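Local coordinates for protein enolase (alpha proteobacterium BAL199, PDB 3UGV) that is an enolase-superfamily protein of the mandelate racemase/muconate lactonizing enzyme type that binds magnesium and probably acts as a lyase, at residues Thr27-Arg31 with Leu97-Leu102. Sequence-based numbering, arbitrary orientation.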
ATOM      1  N   THR F  27      21.430  47.243  -9.857  1.00 68.56           N
ATOM      2  CA  THR F  27      20.003  46.955 -10.030  1.00 75.66           C
ATOM      3  C   THR F  27      19.609  46.671 -11.487  1.00 71.48           C
ATOM      4  O   THR F  27      20.164  47.253 -12.423  1.00 69.87           O
ATOM      5  CB  THR F  27      19.101  48.091  -9.467  1.00 85.28           C
ATOM      6  OG1 THR F  27      19.132  49.224 -10.347  1.00 78.34           O
ATOM      7  CG2 THR F  27      19.552  48.501  -8.066  1.00 84.47           C
ATOM      8  N   LEU F  28      18.638  45.779 -11.663  1.00 63.68           N
ATOM      9  CA  LEU F  28      18.212  45.334 -12.986  1.00 52.47           C
ATOM     10  C   LEU F  28      16.689  45.428 -13.075  1.00 48.78           C
ATOM     11  O   LEU F  28      15.977  44.903 -12.217  1.00 45.78           O
ATOM     12  CB  LEU F  28      18.673  43.894 -13.213  1.00 53.20           C
ATOM     13  CG  LEU F  28      18.647  43.362 -14.643  1.00 54.25           C
ATOM     14  CD1 LEU F  28      19.574  44.187 -15.514  1.00 49.30           C
ATOM     15  CD2 LEU F  28      19.038  41.886 -14.674  1.00 50.58           C
ATOM     16  N   THR F  29      16.190  46.100 -14.108  1.00 46.12           N
ATOM     17  CA  THR F  29      14.770  46.448 -14.163  1.00 43.58           C
ATOM     18  C   THR F  29      14.119  46.213 -15.525  1.00 43.12           C
ATOM     19  O   THR F  29      14.624  46.645 -16.561  1.00 47.39           O
ATOM     20  CB  THR F  29      14.541  47.920 -13.733  1.00 56.61           C
ATOM     21  OG1 THR F  29      14.900  48.079 -12.355  1.00 58.05           O
ATOM     22  CG2 THR F  29      13.086  48.304 -13.904  1.00 53.77           C
ATOM     23  N   PHE F  30      12.975  45.544 -15.494  1.00 42.66           N
ATOM     24  CA  PHE F  30      12.224  45.169 -16.686  1.00 41.77           C
ATOM     25  C   PHE F  30      11.549  46.378 -17.350  1.00 48.89           C
ATOM     26  O   PHE F  30      10.755  47.076 -16.721  1.00 51.55           O
ATOM     27  CB  PHE F  30      11.178  44.135 -16.264  1.00 39.06           C
ATOM     28  CG  PHE F  30      10.357  43.572 -17.390  1.00 36.13           C
ATOM     29  CD1 PHE F  30       9.205  44.217 -17.819  1.00 40.62           C
ATOM     30  CD2 PHE F  30      10.703  42.371 -17.979  1.00 42.13           C
ATOM     31  CE1 PHE F  30       8.433  43.687 -18.845  1.00 44.72           C
ATOM     32  CE2 PHE F  30       9.930  41.830 -19.003  1.00 48.04           C
ATOM     33  CZ  PHE F  30       8.798  42.491 -19.437  1.00 48.77           C
ATOM     34  N   ARG F  31      11.864  46.625 -18.621  1.00 48.04           N
ATOM     35  CA  ARG F  31      11.153  47.648 -19.389  1.00 49.49           C
ATOM     36  C   ARG F  31      10.038  47.069 -20.268  1.00 52.75           C
ATOM     37  O   ARG F  31       8.870  47.433 -20.123  1.00 55.85           O
ATOM     38  CB  ARG F  31      12.111  48.477 -20.248  1.00 51.33           C
ATOM     39  CG  ARG F  31      11.383  49.513 -21.109  1.00 57.32           C
ATOM     40  CD  ARG F  31      12.283  50.131 -22.166  1.00 62.95           C
ATOM     41  NE  ARG F  31      13.160  51.147 -21.598  1.00 76.17           N
ATOM     42  CZ  ARG F  31      14.417  51.341 -21.980  1.00 83.76           C
ATOM     43  NH1 ARG F  31      14.952  50.583 -22.934  1.00 80.08           N
ATOM     44  NH2 ARG F  31      15.142  52.293 -21.403  1.00 86.71           N
ATOM     45  N   LEU F  97       4.400  43.574 -16.338  1.00 40.73           N
ATOM     46  CA  LEU F  97       5.729  43.475 -15.730  1.00 43.20           C
ATOM     47  C   LEU F  97       6.535  44.772 -15.784  1.00 45.24           C
ATOM     48  O   LEU F  97       7.509  44.919 -15.051  1.00 37.53           O
ATOM     49  CB  LEU F  97       6.542  42.344 -16.375  1.00 37.53           C
ATOM     50  CG  LEU F  97       6.157  40.908 -16.010  1.00 37.15           C
ATOM     51  CD1 LEU F  97       6.927  39.900 -16.855  1.00 29.39           C
ATOM     52  CD2 LEU F  97       6.388  40.663 -14.531  1.00 31.51           C
ATOM     53  N   ALA F  98       6.140  45.695 -16.658  1.00 48.27           N
ATOM     54  CA  ALA F  98       6.856  46.966 -16.805  1.00 48.00           C
ATOM     55  C   ALA F  98       7.145  47.633 -15.463  1.00 46.70           C
ATOM     56  O   ALA F  98       6.254  47.770 -14.625  1.00 54.45           O
ATOM     57  CB  ALA F  98       6.074  47.912 -17.691  1.00 45.52           C
ATOM     58  N   GLY F  99       8.393  48.044 -15.267  1.00 40.01           N
ATOM     59  CA  GLY F  99       8.774  48.783 -14.078  1.00 41.38           C
ATOM     60  C   GLY F  99       9.257  47.897 -12.948  1.00 45.44           C
ATOM     61  O   GLY F  99       9.810  48.376 -11.956  1.00 51.93           O
ATOM     62  N   GLN F 100       9.065  46.596 -13.105  1.00 43.63           N
ATOM     63  CA  GLN F 100       9.366  45.656 -12.032  1.00 45.40           C
ATOM     64  C   GLN F 100      10.774  45.097 -12.104  1.00 36.61           C
ATOM     65  O   GLN F 100      11.393  45.076 -13.164  1.00 36.37           O
ATOM     66  CB  GLN F 100       8.339  44.528 -12.008  1.00 47.30           C
ATOM     67  CG  GLN F 100       7.396  44.628 -10.827  1.00 66.00           C
ATOM     68  CD  GLN F 100       5.945  44.470 -11.224  1.00 74.53           C
ATOM     69  OE1 GLN F 100       5.344  43.412 -11.016  1.00 77.19           O
ATOM     70  NE2 GLN F 100       5.370  45.525 -11.796  1.00 74.55           N
ATOM     71  N   PRO F 101      11.297  44.649 -10.962  1.00 37.22           N
ATOM     72  CA  PRO F 101      12.657  44.108 -10.974  1.00 38.07           C
ATOM     73  C   PRO F 101      12.756  42.942 -11.954  1.00 43.77           C
ATOM     74  O   PRO F 101      11.821  42.159 -12.079  1.00 37.59           O
ATOM     75  CB  PRO F 101      12.859  43.638  -9.529  1.00 37.15           C
ATOM     76  CG  PRO F 101      11.903  44.496  -8.721  1.00 34.65           C
ATOM     77  CD  PRO F 101      10.703  44.672  -9.614  1.00 34.06           C
ATOM     78  N   LEU F 102      13.866  42.858 -12.675  1.00 45.27           N
ATOM     79  CA  LEU F 102      14.103  41.756 -13.590  1.00 39.47           C
ATOM     80  C   LEU F 102      14.636  40.585 -12.769  1.00 42.56           C
ATOM     81  O   LEU F 102      15.837  40.309 -12.771  1.00 45.82           O
ATOM     82  CB  LEU F 102      15.113  42.172 -14.659  1.00 38.93           C
ATOM     83  CG  LEU F 102      15.180  41.442 -16.002  1.00 35.85           C
ATOM     84  CD1 LEU F 102      15.935  40.146 -15.872  1.00 40.28           C
ATOM     85  CD2 LEU F 102      13.789  41.230 -16.586  1.00 38.88           C
TER
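Three backbone hydrogen bonds and a buried phenylalanine, Phe30, join the start of strand 30-47 to the loop between helices 83-97 and 104-114, in the N-terminal domain, the centre of the contact lying about 28 Å from the centre of the chain. Phe30 is gripped through both its peptide groups: its N gives a hydrogen bond to Gln100 O at 2.9 Å, and its O takes one from Gly99 N, also 2.9 Å, each donor lying almost in line with the C=O it meets. Further along, Leu102 N reaches Leu28 O at 3.0 Å in a nearly straight N-H...O, though the nitrogen stands well above the carbonyl plane. The type II turn from Leu97 to Gln100 presents Gly99 N and Gln100 O to Phe30, with glycine where a side chain would jam against the preceding carbonyl. With CG anti to the backbone N (chi1 -177°), the Phe30 ring is carried against Leu97 at the start of the turn. Leu97 CB sits over one face, 3.7 Å from the ring centroid, in a CH-pi contact displaced toward the rim, while Leu102 CD2 meets the ring edge at Phe30 CD2, 3.6 Å away. Replacing Phe30 by an alanine would probably open a gap between Leu97 and Leu102, leaving both without their aromatic partner. Leu28 and Leu102 run side by side, Leu28 CG against Leu102 CB at 3.7 Å, and both also rest on helix 123-142. Arg31 points away from the loop, and its NH1 makes a salt bridge with Glu64 of strand 52-65. Thr29, just before the strand, and Pro101 form a single beta bridge, so the loop pairs briefly with the lead-in to strand 30-47, on the edge not taken by strand 52-65, joining sheet to helices in the alpha+beta capping domain of the enolase superfamily.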